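Local atomic coordinates of FrnE protein (Deinococcus radiodurans, PDB entry 5CO3), a protein that probably acts as a cytoplasmic disulfide oxidoreductase, exchanging thiols and disulfides through a DsbA-like thioredoxin domain. Residues K105-F110 with Q141-L146; S34-F39 with G213-V218; G28-E33 with E95-H100; H113-Y118 with G161-A166; C22-I27 with D86-T91. One frame throughout, in Å; residues are numbered along the deposited sequence. Where two conformers were deposited one is given.

How the interactions relate
Interactions 5, 3 and 2 follow one another along helix 23-38. Interaction 5 lies at its N-terminal end with the C22-P23-W24-C25 motif, the probable redox site; interaction 3 is one to two turns on, and interaction 2 lies at the far end, its centre about 22 Å from that of interaction 5. Interactions 3 and 5 have centres about 8 Å apart and are joined by Y99 OH, which reaches P23 O at 2.7 Å. Interactions 1 and 4 belong to the helical part of the domain; their centres are about 14 Å apart, and they appear to touch through L146 and R164. Interactions 1 and 2 lie on opposite sides of the chain's centre, about 33 Å apart between centres.

Interaction 1: residues K105-F110 with Q141-L146; sequences KLANTF and QNVNDL
A107 sits over the turn N142-D145, its CB 3.2 Å from N142 OD1 and 3.7 Å from N144 CB. The N142 amide takes that place because CG is anti to the backbone N (chi1 173°) and OD1 accepts from N144 N at 2.9 Å, an Asx turn inside the type I beta turn. N144 CB also approaches N108 O at 3.5 Å, and a water lies between N144 ND2 and N108 OD1; that OD1 accepts from F110 N as well, while N108 ND2 bonds to A58 O. T109 and V143 run alongside each other in one direction, with the CG2 methyls 4.1 Å apart. At the opposite end the CB of K105 rests against Q141 O. Polar links between the segments run through water: one molecule donates to both K105 O and Q141 O and accepts from V143 N. The short strand 106-107 pairs through L106 with N62 of strand 61-62, V143 touches Y136 of helix 125-137, and D145 caps the start of helix 146-156.

Interaction 2: residues S34-F39 with G213-V218; sequences SALGQF and GALSQV
One face of the F39 ring is covered by L215, whose CB stands 3.9 Å above the plane and over the ring centre, a CH-pi contact only 4° off the normal. The same leucine extends along the ring, its CD1 4.1 Å from F39 CD2, while its backbone O comes to 3.8 Å from F39 CZ. Nearer the rim, S216 OG lies 4.1 Å from F39 CD1, although its polar partner is L212 O, one turn back in its own helix. The ring reaches L215 because a chi1 of -179° sets F39 CG opposite the backbone N, carrying it off the end of helix 23-38 and onto helix 208-222. These are the first and last helices of the thioredoxin-like domain, and both contact its sheet: F39 touches I12 and V45, L36 touches V45, and L215 touches V14 of strand 12-18. Between the helices L215 CD1 also meets L36 CD1 at 4.5 Å and lies 4.4 Å from A35 O. A35 in turn packs on L211.

Interaction 3: residues G28-E33 with E95-H100; sequences GKRRFE and EGLEYH
Two arginines on successive positions of helix 23-38 grasp E95 by different groups. In the ionic part, R31 NE donates to E95 OE2 at 3.1 Å in a nearly straight salt bridge (165°); the carboxylate oxygen lies in the guanidinium plane, but the donor stands above the carboxylate plane, 55° out of it. A water bridges the same two residues, accepting from R31 NH2 and donating to the same OE2 at 2.6 Å. R30 supplies the bonds to backbone carbonyls: NH1 gives one to E95 O at 3.0 Å and a weak one to G96 O at 3.4 Å. These carbonyls lie just past the C-terminal end of helix 78-93, where G96, at positive phi, belongs to a Schellman motif. Van der Waals packing completes the set. L97 CD2 lies over one face of the R30 guanidinium, 3.4 Å from CZ, and the R30 CB packs 3.7 Å from E95 CB. R30 NH2 bridges to E130 of helix 125-137, and K29 pairs with E33. The chemistry thus divides the work: R31 would offset the charge of the E95 carboxylate, while the positive R30 meets carbonyls just beyond a helix C-terminus, whose partial negative charge may add to the attraction.

Interaction 4: residues H113-Y118 with G161-A166; sequences HQLIHY and GAARAA
Q114 and A166 are joined through one water, which donates to Q114 OE1 and to A166 O, each at 2.7 Å. The rest is van der Waals packing, the phenol OH included. Y118 carries most of it: chi1 of 172° swings the ring away from its own backbone N, out from helix 110-121 and across the alanine-lined surface of helix 160-169. The CA of A163 lies over one face, 4.0 Å from the ring centroid and offset toward the rim, a CH-pi contact. Round it the CB atoms of three alanines gather: A163 CB is 3.8 Å from Y118 CE2, A166 CB is 3.9 Å from Y118 CD1, and A162 CB comes to 3.3 Å from Y118 OH. L115 adds its CD1, 4.0 Å from A163 CB. With the Y118 ring between them, the axes of the two short segments lie 10.0 Å apart, at 129°. L115 and A163 both also touch A153 of helix 146-156, Y118 meets Y172, and Q114 packs on A173 and V176 of helix 173-186.

Interaction 5: residues C22-I27 with D86-T91; sequences CPWCYI and DHMTQT
The thioredoxin-type CxxC motif opens helix 23-38, and its two middle residues, P23 and W24, pack on helix 78-93. In this structure the disulfide of C22 and C25, seen in another structure of the protein, is absent: the SG atoms of C22 and C25 are 3.8 Å apart. M88 packs against both middle residues. With CG beside the backbone N, the extended chi2 (-174°) carries its SD to 3.7 Å from P23 CB and 3.5 Å from W24 NE1, an oblique Met-aromatic contact with the five-membered ring; the bend at chi3 turns CE toward P23 CG. The indole continues outward past M88 CG to H87, where the edge of W24 meets the face of the imidazole in an offset edge-to-face pair with planes at 63°; W24 CH2 and H87 CE1 are 4.0 Å apart. T91 packs against the six-membered ring and I27. Its OG1 and backbone N both donate to H87 O, which turns the CG2 methyl toward W24 CZ3 at 3.9 Å and I27 CD1 at 4.0 Å. The same I27 CD1 lies over one face of the W24 ring and 3.9 Å from M88 O. The helices run almost parallel, 16° apart, with axes 10.3 Å from each other. On helix 23-38, P23 and Y26 also touch M137 of helix 125-137, and Y26 OH bonds to E130 of that helix.

Interaction 1: residues K105-F110 with Q141-L146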
# COMPACT_ATOMS: atom_id res chain seq x y z
N LYS A 105 2.19 0.53 -17.94
CA LYS A 105 3.43 1.27 -18.26
C LYS A 105 4.42 1.03 -17.14
O LYS A 105 4.17 1.39 -15.98
CB LYS A 105 3.13 2.76 -18.41
CG LYS A 105 2.04 3.04 -19.42
CD LYS A 105 2.43 2.62 -20.83
CE LYS A 105 1.39 3.12 -21.85
NZ LYS A 105 0.01 2.57 -21.54
N LEU A 106 5.54 0.39 -17.47
CA LEU A 106 6.49 -0.02 -16.44
C LEU A 106 7.33 1.17 -15.99
O LEU A 106 8.48 1.34 -16.42
CB LEU A 106 7.38 -1.16 -16.94
CG LEU A 106 6.66 -2.48 -17.21
CD1 LEU A 106 7.63 -3.49 -17.84
CD2 LEU A 106 6.06 -3.04 -15.94
N ALA A 107 6.74 1.99 -15.13
CA ALA A 107 7.31 3.25 -14.70
C ALA A 107 8.00 3.13 -13.34
O ALA A 107 7.56 2.35 -12.48
CB ALA A 107 6.22 4.33 -14.63
N ASN A 108 9.07 3.90 -13.15
CA ASN A 108 9.65 4.09 -11.82
C ASN A 108 8.61 4.78 -10.95
O ASN A 108 8.03 5.77 -11.39
CB ASN A 108 10.94 4.92 -11.92
CG ASN A 108 11.64 5.08 -10.57
OD1 ASN A 108 11.13 5.76 -9.68
ND2 ASN A 108 12.81 4.47 -10.43
N THR A 109 8.36 4.27 -9.74
CA THR A 109 7.25 4.78 -8.90
C THR A 109 7.64 5.77 -7.80
O THR A 109 6.82 6.13 -6.96
CB THR A 109 6.48 3.60 -8.23
OG1 THR A 109 7.38 2.81 -7.44
CG2 THR A 109 5.83 2.73 -9.29
N PHE A 110 8.89 6.25 -7.83
CA PHE A 110 9.41 7.13 -6.77
C PHE A 110 8.56 8.40 -6.62
O PHE A 110 8.14 8.75 -5.50
CB PHE A 110 10.87 7.49 -7.06
CG PHE A 110 11.57 8.23 -5.94
CD1 PHE A 110 11.49 7.79 -4.63
CD2 PHE A 110 12.38 9.33 -6.22
CE1 PHE A 110 12.15 8.47 -3.60
CE2 PHE A 110 13.05 10.00 -5.20
CZ PHE A 110 12.94 9.57 -3.89
N GLN A 141 -1.83 4.23 -17.38
CA GLN A 141 -1.19 5.53 -17.15
C GLN A 141 0.27 5.36 -16.71
O GLN A 141 0.64 4.38 -16.07
CB GLN A 141 -1.96 6.34 -16.10
CG GLN A 141 -3.47 6.35 -16.32
CD GLN A 141 -4.09 7.72 -16.15
OE1 GLN A 141 -3.48 8.74 -16.49
NE2 GLN A 141 -5.33 7.76 -15.64
N ASN A 142 1.10 6.33 -17.10
CA ASN A 142 2.49 6.36 -16.71
C ASN A 142 2.65 7.16 -15.41
O ASN A 142 2.60 8.39 -15.44
CB ASN A 142 3.32 6.98 -17.84
CG ASN A 142 4.77 7.21 -17.46
OD1 ASN A 142 5.22 6.86 -16.37
ND2 ASN A 142 5.53 7.80 -18.39
N VAL A 143 2.84 6.47 -14.28
CA VAL A 143 2.90 7.19 -13.00
C VAL A 143 4.28 7.82 -12.69
O VAL A 143 4.50 8.34 -11.59
CB VAL A 143 2.47 6.26 -11.85
CG1 VAL A 143 1.06 5.72 -12.12
CG2 VAL A 143 3.48 5.12 -11.65
N ASN A 144 5.20 7.77 -13.65
CA ASN A 144 6.45 8.53 -13.55
C ASN A 144 6.30 9.90 -14.20
O ASN A 144 7.13 10.78 -14.03
CB ASN A 144 7.60 7.77 -14.21
CG ASN A 144 8.90 8.56 -14.24
OD1 ASN A 144 9.32 9.09 -15.27
ND2 ASN A 144 9.53 8.67 -13.08
N ASP A 145 5.22 10.07 -14.96
CA ASP A 145 5.02 11.29 -15.74
C ASP A 145 4.37 12.41 -14.92
O ASP A 145 3.33 12.20 -14.31
CB ASP A 145 4.18 10.98 -16.97
CG ASP A 145 3.93 12.20 -17.83
OD1 ASP A 145 4.89 12.69 -18.46
OD2 ASP A 145 2.77 12.67 -17.88
N LEU A 146 4.98 13.61 -14.92
CA LEU A 146 4.49 14.68 -14.03
C LEU A 146 3.08 15.17 -14.39
O LEU A 146 2.26 15.39 -13.50
CB LEU A 146 5.47 15.85 -14.02
CG LEU A 146 6.76 15.57 -13.26
CD1 LEU A 146 7.77 16.70 -13.43
CD2 LEU A 146 6.46 15.34 -11.79
O HOH W 1 0.11 1.73 -16.40
O HOH W 2 2.90 3.57 -14.71
O HOH W 3 6.54 7.72 -10.15
O HOH W 4 9.79 8.27 -10.27

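Interaction 2: residues S34-F39 with G213-V218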
# COMPACT_ATOMS: atom_id res chain seq x y z
N SER A 34 -12.14 -5.16 3.07
CA SER A 34 -13.19 -6.13 3.44
C SER A 34 -13.11 -6.48 4.93
O SER A 34 -14.13 -6.54 5.62
CB SER A 34 -13.08 -7.40 2.59
OG SER A 34 -14.05 -8.39 2.94
N ALA A 35 -11.89 -6.72 5.42
CA ALA A 35 -11.70 -7.08 6.83
C ALA A 35 -12.16 -5.94 7.75
O ALA A 35 -12.80 -6.17 8.78
CB ALA A 35 -10.23 -7.41 7.09
N LEU A 36 -11.80 -4.72 7.36
CA LEU A 36 -12.11 -3.52 8.12
C LEU A 36 -13.63 -3.33 8.20
O LEU A 36 -14.18 -3.01 9.26
CB LEU A 36 -11.42 -2.32 7.45
CG LEU A 36 -11.38 -0.99 8.21
CD1 LEU A 36 -10.84 -1.18 9.63
CD2 LEU A 36 -10.52 0.01 7.45
N GLY A 37 -14.30 -3.56 7.07
CA GLY A 37 -15.75 -3.53 7.02
C GLY A 37 -16.42 -4.50 7.99
O GLY A 37 -17.47 -4.18 8.54
N GLN A 38 -15.82 -5.67 8.20
CA GLN A 38 -16.40 -6.66 9.12
C GLN A 38 -15.98 -6.44 10.58
O GLN A 38 -16.45 -7.13 11.49
CB GLN A 38 -16.00 -8.06 8.69
CG GLN A 38 -16.38 -8.39 7.26
CD GLN A 38 -15.77 -9.68 6.77
OE1 GLN A 38 -15.87 -10.71 7.45
NE2 GLN A 38 -15.13 -9.64 5.60
N PHE A 39 -15.09 -5.48 10.80
CA PHE A 39 -14.51 -5.25 12.12
C PHE A 39 -15.30 -4.21 12.92
O PHE A 39 -15.36 -3.04 12.54
CB PHE A 39 -13.05 -4.82 11.96
CG PHE A 39 -12.34 -4.57 13.26
CD1 PHE A 39 -12.32 -5.53 14.26
CD2 PHE A 39 -11.68 -3.37 13.48
CE1 PHE A 39 -11.66 -5.30 15.45
CE2 PHE A 39 -11.01 -3.14 14.66
CZ PHE A 39 -11.00 -4.11 15.65
N GLY A 213 -8.88 -11.26 11.78
CA GLY A 213 -8.42 -11.97 12.96
C GLY A 213 -7.34 -11.19 13.68
O GLY A 213 -7.30 -11.13 14.90
N ALA A 214 -6.44 -10.59 12.91
CA ALA A 214 -5.36 -9.78 13.47
C ALA A 214 -5.90 -8.52 14.15
O ALA A 214 -5.52 -8.20 15.27
CB ALA A 214 -4.35 -9.42 12.39
N LEU A 215 -6.78 -7.80 13.45
CA LEU A 215 -7.45 -6.64 14.03
C LEU A 215 -8.11 -7.00 15.35
O LEU A 215 -7.93 -6.31 16.36
CB LEU A 215 -8.49 -6.09 13.06
CG LEU A 215 -7.94 -5.36 11.82
CD1 LEU A 215 -9.07 -5.09 10.85
CD2 LEU A 215 -7.24 -4.07 12.23
N SER A 216 -8.85 -8.11 15.33
CA SER A 216 -9.59 -8.59 16.49
C SER A 216 -8.67 -9.00 17.63
O SER A 216 -8.98 -8.75 18.80
CB SER A 216 -10.47 -9.79 16.11
OG SER A 216 -11.32 -9.48 15.02
N GLN A 217 -7.55 -9.63 17.30
CA GLN A 217 -6.61 -10.05 18.32
C GLN A 217 -5.99 -8.83 18.98
O GLN A 217 -5.85 -8.77 20.20
CB GLN A 217 -5.52 -10.95 17.73
CG GLN A 217 -4.40 -11.29 18.71
CD GLN A 217 -3.45 -12.35 18.19
OE1 GLN A 217 -3.77 -13.09 17.26
NE2 GLN A 217 -2.27 -12.42 18.79
N VAL A 218 -5.62 -7.84 18.17
CA VAL A 218 -4.99 -6.64 18.70
C VAL A 218 -5.95 -5.88 19.60
O VAL A 218 -5.58 -5.47 20.69
CB VAL A 218 -4.48 -5.72 17.58
CG1 VAL A 218 -4.05 -4.38 18.15
CG2 VAL A 218 -3.34 -6.39 16.85

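Interaction 3: residues G28-E33 with E95-H100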
# COMPACT_ATOMS: atom_id res chain seq x y z
N GLY A 28 -4.51 -6.69 -2.06
CA GLY A 28 -4.39 -6.64 -0.61
C GLY A 28 -5.13 -5.48 0.02
O GLY A 28 -5.64 -5.58 1.14
N LYS A 29 -5.17 -4.36 -0.70
CA LYS A 29 -5.89 -3.20 -0.22
C LYS A 29 -7.38 -3.52 -0.14
O LYS A 29 -8.05 -3.17 0.84
CB LYS A 29 -5.64 -1.99 -1.12
CG LYS A 29 -6.30 -0.67 -0.66
CD LYS A 29 -5.89 0.49 -1.58
CE LYS A 29 -6.24 1.85 -0.98
NZ LYS A 29 -7.71 2.08 -0.93
N ARG A 30 -7.90 -4.19 -1.17
CA ARG A 30 -9.31 -4.59 -1.16
C ARG A 30 -9.61 -5.60 -0.04
O ARG A 30 -10.62 -5.49 0.66
CB ARG A 30 -9.73 -5.18 -2.51
CG ARG A 30 -9.90 -4.12 -3.62
CD ARG A 30 -11.13 -3.24 -3.35
NE ARG A 30 -11.03 -1.98 -4.09
CZ ARG A 30 -11.56 -1.78 -5.30
NH1 ARG A 30 -12.26 -2.73 -5.89
NH2 ARG A 30 -11.40 -0.61 -5.91
N ARG A 31 -8.72 -6.58 0.13
CA ARG A 31 -8.95 -7.59 1.16
C ARG A 31 -8.88 -6.98 2.55
O ARG A 31 -9.67 -7.36 3.42
CB ARG A 31 -7.95 -8.74 1.03
CG ARG A 31 -8.15 -9.52 -0.27
CD ARG A 31 -7.19 -10.67 -0.42
NE ARG A 31 -7.49 -11.44 -1.62
CZ ARG A 31 -6.84 -12.54 -1.98
NH1 ARG A 31 -5.85 -13.00 -1.23
NH2 ARG A 31 -7.18 -13.18 -3.09
N PHE A 32 -7.97 -6.03 2.75
CA PHE A 32 -7.91 -5.33 4.02
C PHE A 32 -9.19 -4.50 4.25
O PHE A 32 -9.72 -4.44 5.36
CB PHE A 32 -6.68 -4.42 4.10
CG PHE A 32 -6.66 -3.56 5.34
CD1 PHE A 32 -6.35 -4.11 6.57
CD2 PHE A 32 -6.99 -2.21 5.27
CE1 PHE A 32 -6.36 -3.33 7.73
CE2 PHE A 32 -7.00 -1.43 6.41
CZ PHE A 32 -6.68 -1.99 7.65
N GLU A 33 -9.67 -3.87 3.18
CA GLU A 33 -10.89 -3.06 3.27
C GLU A 33 -12.10 -3.94 3.61
O GLU A 33 -12.98 -3.53 4.39
CB GLU A 33 -11.09 -2.26 1.98
CG GLU A 33 -10.20 -1.02 1.94
CD GLU A 33 -10.07 -0.39 0.56
OE1 GLU A 33 -10.61 -0.95 -0.41
OE2 GLU A 33 -9.41 0.67 0.47
N GLU A 95 -12.09 -9.12 -6.35
CA GLU A 95 -12.05 -7.97 -5.45
C GLU A 95 -12.73 -6.76 -6.08
O GLU A 95 -12.69 -5.67 -5.52
CB GLU A 95 -10.61 -7.60 -5.10
CG GLU A 95 -9.79 -8.74 -4.55
CD GLU A 95 -10.31 -9.28 -3.23
OE1 GLU A 95 -10.97 -8.52 -2.49
OE2 GLU A 95 -10.06 -10.46 -2.95
N GLY A 96 -13.32 -6.95 -7.25
CA GLY A 96 -13.93 -5.86 -7.99
C GLY A 96 -12.93 -4.99 -8.75
O GLY A 96 -13.21 -3.82 -9.00
N LEU A 97 -11.76 -5.56 -9.09
CA LEU A 97 -10.73 -4.85 -9.83
C LEU A 97 -10.63 -5.38 -11.25
O LEU A 97 -10.49 -6.58 -11.45
CB LEU A 97 -9.36 -4.99 -9.14
CG LEU A 97 -9.27 -4.52 -7.69
CD1 LEU A 97 -7.98 -5.00 -7.05
CD2 LEU A 97 -9.39 -2.99 -7.60
N GLU A 98 -10.69 -4.49 -12.23
CA GLU A 98 -10.55 -4.91 -13.62
C GLU A 98 -9.19 -4.48 -14.14
O GLU A 98 -9.01 -3.34 -14.56
CB GLU A 98 -11.68 -4.34 -14.47
CG GLU A 98 -11.72 -4.89 -15.89
CD GLU A 98 -13.09 -4.73 -16.51
OE1 GLU A 98 -13.37 -3.65 -17.05
OE2 GLU A 98 -13.88 -5.69 -16.44
N TYR A 99 -8.24 -5.40 -14.07
CA TYR A 99 -6.87 -5.11 -14.51
C TYR A 99 -6.73 -5.12 -16.03
O TYR A 99 -7.44 -5.84 -16.74
CB TYR A 99 -5.90 -6.12 -13.92
CG TYR A 99 -5.60 -5.97 -12.43
CD1 TYR A 99 -6.08 -4.89 -11.68
CD2 TYR A 99 -4.81 -6.91 -11.79
CE1 TYR A 99 -5.77 -4.77 -10.32
CE2 TYR A 99 -4.49 -6.80 -10.45
CZ TYR A 99 -4.98 -5.73 -9.72
OH TYR A 99 -4.64 -5.63 -8.39
N HIS A 100 -5.80 -4.30 -16.52
CA HIS A 100 -5.42 -4.35 -17.93
C HIS A 100 -3.90 -4.33 -18.06
O HIS A 100 -3.28 -3.29 -18.30
CB HIS A 100 -6.08 -3.19 -18.69
CG HIS A 100 -7.57 -3.25 -18.68
ND1 HIS A 100 -8.28 -4.20 -19.40
CD2 HIS A 100 -8.50 -2.50 -18.04
CE1 HIS A 100 -9.58 -4.02 -19.20
NE2 HIS A 100 -9.74 -2.99 -18.38
O HOH W 5 -9.51 -12.30 -4.69

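Interaction 4: residues H113-Y118 with G161-A166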
# COMPACT_ATOMS: atom_id res chain seq x y z
N HIS A 113 5.11 7.75 -5.25
CA HIS A 113 5.15 7.60 -3.80
C HIS A 113 5.26 8.95 -3.11
O HIS A 113 4.68 9.15 -2.04
CB HIS A 113 6.30 6.68 -3.37
CG HIS A 113 5.99 5.22 -3.58
ND1 HIS A 113 5.08 4.54 -2.79
CD2 HIS A 113 6.48 4.33 -4.47
CE1 HIS A 113 5.02 3.28 -3.21
NE2 HIS A 113 5.86 3.13 -4.22
N GLN A 114 5.99 9.88 -3.72
CA GLN A 114 6.08 11.23 -3.19
C GLN A 114 4.71 11.91 -3.17
O GLN A 114 4.37 12.62 -2.21
CB GLN A 114 7.07 12.07 -4.00
CG GLN A 114 8.52 11.79 -3.67
CD GLN A 114 9.50 12.60 -4.52
OE1 GLN A 114 9.45 13.83 -4.53
NE2 GLN A 114 10.37 11.91 -5.25
N LEU A 115 3.94 11.71 -4.23
CA LEU A 115 2.60 12.29 -4.33
C LEU A 115 1.70 11.76 -3.21
O LEU A 115 0.89 12.50 -2.64
CB LEU A 115 1.98 12.00 -5.69
CG LEU A 115 0.57 12.56 -5.88
CD1 LEU A 115 0.53 14.05 -5.57
CD2 LEU A 115 0.07 12.29 -7.30
N ILE A 116 1.85 10.49 -2.89
CA ILE A 116 1.04 9.94 -1.82
C ILE A 116 1.40 10.60 -0.48
O ILE A 116 0.52 10.96 0.31
CB ILE A 116 1.19 8.43 -1.72
CG1 ILE A 116 0.61 7.77 -2.97
CG2 ILE A 116 0.36 7.92 -0.54
CD1 ILE A 116 1.00 6.31 -3.16
N HIS A 117 2.69 10.80 -0.25
CA HIS A 117 3.14 11.55 0.92
C HIS A 117 2.55 12.96 0.97
O HIS A 117 2.09 13.40 2.02
CB HIS A 117 4.66 11.61 0.96
CG HIS A 117 5.29 10.37 1.51
ND1 HIS A 117 5.78 10.30 2.80
CD2 HIS A 117 5.49 9.15 0.96
CE1 HIS A 117 6.27 9.09 3.02
NE2 HIS A 117 6.10 8.37 1.92
N TYR A 118 2.54 13.66 -0.17
CA TYR A 118 1.92 14.99 -0.24
C TYR A 118 0.44 14.91 0.13
O TYR A 118 -0.06 15.69 0.95
CB TYR A 118 2.09 15.62 -1.64
CG TYR A 118 1.29 16.90 -1.77
CD1 TYR A 118 1.78 18.10 -1.27
CD2 TYR A 118 0.02 16.90 -2.35
CE1 TYR A 118 1.04 19.27 -1.36
CE2 TYR A 118 -0.73 18.06 -2.45
CZ TYR A 118 -0.22 19.25 -1.95
OH TYR A 118 -0.96 20.41 -2.04
N GLY A 161 -1.86 22.39 -8.64
CA GLY A 161 -0.69 23.23 -8.79
C GLY A 161 0.32 22.96 -7.69
O GLY A 161 1.51 22.77 -7.96
N ALA A 162 -0.16 22.91 -6.45
CA ALA A 162 0.72 22.71 -5.29
C ALA A 162 1.34 21.32 -5.29
O ALA A 162 2.52 21.16 -4.96
CB ALA A 162 -0.06 22.95 -3.99
N ALA A 163 0.56 20.31 -5.65
CA ALA A 163 1.07 18.94 -5.74
C ALA A 163 2.22 18.84 -6.72
O ALA A 163 3.28 18.28 -6.40
CB ALA A 163 -0.04 17.97 -6.15
N ARG A 164 2.01 19.39 -7.91
CA ARG A 164 3.06 19.37 -8.93
C ARG A 164 4.30 20.13 -8.47
O ARG A 164 5.43 19.68 -8.69
CB ARG A 164 2.53 19.94 -10.24
CG ARG A 164 3.52 19.76 -11.37
CD ARG A 164 2.89 20.01 -12.72
NE ARG A 164 3.84 19.67 -13.78
CZ ARG A 164 3.50 19.18 -14.96
NH1 ARG A 164 2.23 18.96 -15.23
NH2 ARG A 164 4.44 18.92 -15.86
N ALA A 165 4.09 21.27 -7.81
CA ALA A 165 5.21 22.04 -7.29
C ALA A 165 6.00 21.19 -6.30
O ALA A 165 7.22 21.16 -6.33
CB ALA A 165 4.73 23.34 -6.63
N ALA A 166 5.28 20.47 -5.44
CA ALA A 166 5.93 19.63 -4.45
C ALA A 166 6.74 18.52 -5.11
O ALA A 166 7.84 18.19 -4.67
CB ALA A 166 4.90 19.04 -3.48
O HOH W 6 7.81 15.71 -3.60

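Interaction 5: residues C22-I27 with D86-T91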
# COMPACT_ATOMS: atom_id res chain seq x y z
N CYS A 22 2.81 -3.01 -7.76
CA CYS A 22 2.55 -4.39 -7.37
C CYS A 22 1.07 -4.74 -7.42
O CYS A 22 0.27 -4.16 -6.70
CB CYS A 22 3.09 -4.66 -5.96
SG CYS A 22 2.80 -6.36 -5.40
N PRO A 23 0.67 -5.65 -8.32
CA PRO A 23 -0.76 -5.97 -8.45
C PRO A 23 -1.30 -6.59 -7.16
O PRO A 23 -2.49 -6.43 -6.90
CB PRO A 23 -0.80 -6.97 -9.61
CG PRO A 23 0.47 -6.66 -10.40
CD PRO A 23 1.49 -6.33 -9.35
N TRP A 24 -0.44 -7.24 -6.37
CA TRP A 24 -0.92 -7.87 -5.14
C TRP A 24 -1.24 -6.80 -4.10
O TRP A 24 -2.05 -7.03 -3.20
CB TRP A 24 0.10 -8.88 -4.61
CG TRP A 24 0.09 -10.14 -5.41
CD1 TRP A 24 1.04 -10.55 -6.29
CD2 TRP A 24 -0.95 -11.13 -5.43
NE1 TRP A 24 0.67 -11.75 -6.86
CE2 TRP A 24 -0.55 -12.13 -6.34
CE3 TRP A 24 -2.17 -11.28 -4.75
CZ2 TRP A 24 -1.32 -13.26 -6.60
CZ3 TRP A 24 -2.94 -12.40 -5.01
CH2 TRP A 24 -2.51 -13.38 -5.93
N CYS A 25 -0.65 -5.62 -4.24
CA CYS A 25 -0.95 -4.56 -3.29
C CYS A 25 -2.36 -4.02 -3.46
O CYS A 25 -3.00 -3.64 -2.48
CB CYS A 25 0.08 -3.43 -3.42
SG CYS A 25 1.67 -3.86 -2.71
N TYR A 26 -2.85 -3.96 -4.69
CA TYR A 26 -4.21 -3.50 -4.91
C TYR A 26 -5.18 -4.56 -4.38
O TYR A 26 -6.13 -4.25 -3.65
CB TYR A 26 -4.45 -3.22 -6.39
CG TYR A 26 -5.48 -2.16 -6.70
CD1 TYR A 26 -6.29 -1.61 -5.70
CD2 TYR A 26 -5.62 -1.69 -8.00
CE1 TYR A 26 -7.24 -0.64 -6.01
CE2 TYR A 26 -6.55 -0.72 -8.31
CZ TYR A 26 -7.35 -0.20 -7.33
OH TYR A 26 -8.27 0.76 -7.66
N ILE A 27 -4.91 -5.82 -4.73
CA ILE A 27 -5.67 -6.95 -4.18
C ILE A 27 -5.68 -6.92 -2.65
O ILE A 27 -6.74 -7.08 -2.02
CB ILE A 27 -5.10 -8.29 -4.69
CG1 ILE A 27 -5.48 -8.47 -6.16
CG2 ILE A 27 -5.61 -9.48 -3.82
CD1 ILE A 27 -4.60 -9.46 -6.94
N ASP A 86 -2.44 -13.65 -15.90
CA ASP A 86 -3.83 -14.11 -15.93
C ASP A 86 -4.33 -14.44 -14.53
O ASP A 86 -5.45 -14.06 -14.17
CB ASP A 86 -3.97 -15.33 -16.84
CG ASP A 86 -3.72 -15.00 -18.30
OD1 ASP A 86 -3.75 -13.80 -18.65
OD2 ASP A 86 -3.50 -15.94 -19.09
N HIS A 87 -3.51 -15.13 -13.74
CA HIS A 87 -3.87 -15.43 -12.35
C HIS A 87 -4.18 -14.17 -11.56
O HIS A 87 -5.22 -14.08 -10.90
CB HIS A 87 -2.75 -16.19 -11.65
CG HIS A 87 -3.04 -16.51 -10.21
ND1 HIS A 87 -2.08 -16.44 -9.22
CD2 HIS A 87 -4.18 -16.92 -9.60
CE1 HIS A 87 -2.62 -16.77 -8.06
NE2 HIS A 87 -3.89 -17.08 -8.27
N MET A 88 -3.28 -13.19 -11.63
CA MET A 88 -3.49 -11.97 -10.87
C MET A 88 -4.73 -11.23 -11.36
O MET A 88 -5.47 -10.65 -10.57
CB MET A 88 -2.24 -11.05 -10.95
CG MET A 88 -1.04 -11.58 -10.16
SD MET A 88 0.36 -10.46 -10.10
CE MET A 88 0.90 -10.49 -11.81
N THR A 89 -4.95 -11.24 -12.68
CA THR A 89 -6.12 -10.59 -13.26
C THR A 89 -7.42 -11.19 -12.73
O THR A 89 -8.33 -10.46 -12.31
CB THR A 89 -6.10 -10.67 -14.79
OG1 THR A 89 -4.99 -9.91 -15.28
CG2 THR A 89 -7.37 -10.08 -15.38
N GLN A 90 -7.50 -12.51 -12.72
CA GLN A 90 -8.71 -13.20 -12.24
C GLN A 90 -8.90 -13.04 -10.74
O GLN A 90 -10.01 -12.81 -10.28
CB GLN A 90 -8.65 -14.67 -12.61
CG GLN A 90 -8.86 -14.87 -14.08
CD GLN A 90 -8.64 -16.28 -14.51
OE1 GLN A 90 -9.28 -17.20 -14.00
NE2 GLN A 90 -7.72 -16.48 -15.45
N THR A 91 -7.80 -13.13 -9.98
CA THR A 91 -7.87 -12.91 -8.54
C THR A 91 -8.38 -11.50 -8.24
O THR A 91 -9.27 -11.29 -7.39
CB THR A 91 -6.48 -13.14 -7.88
OG1 THR A 91 -6.06 -14.49 -8.12
CG2 THR A 91 -6.58 -12.93 -6.37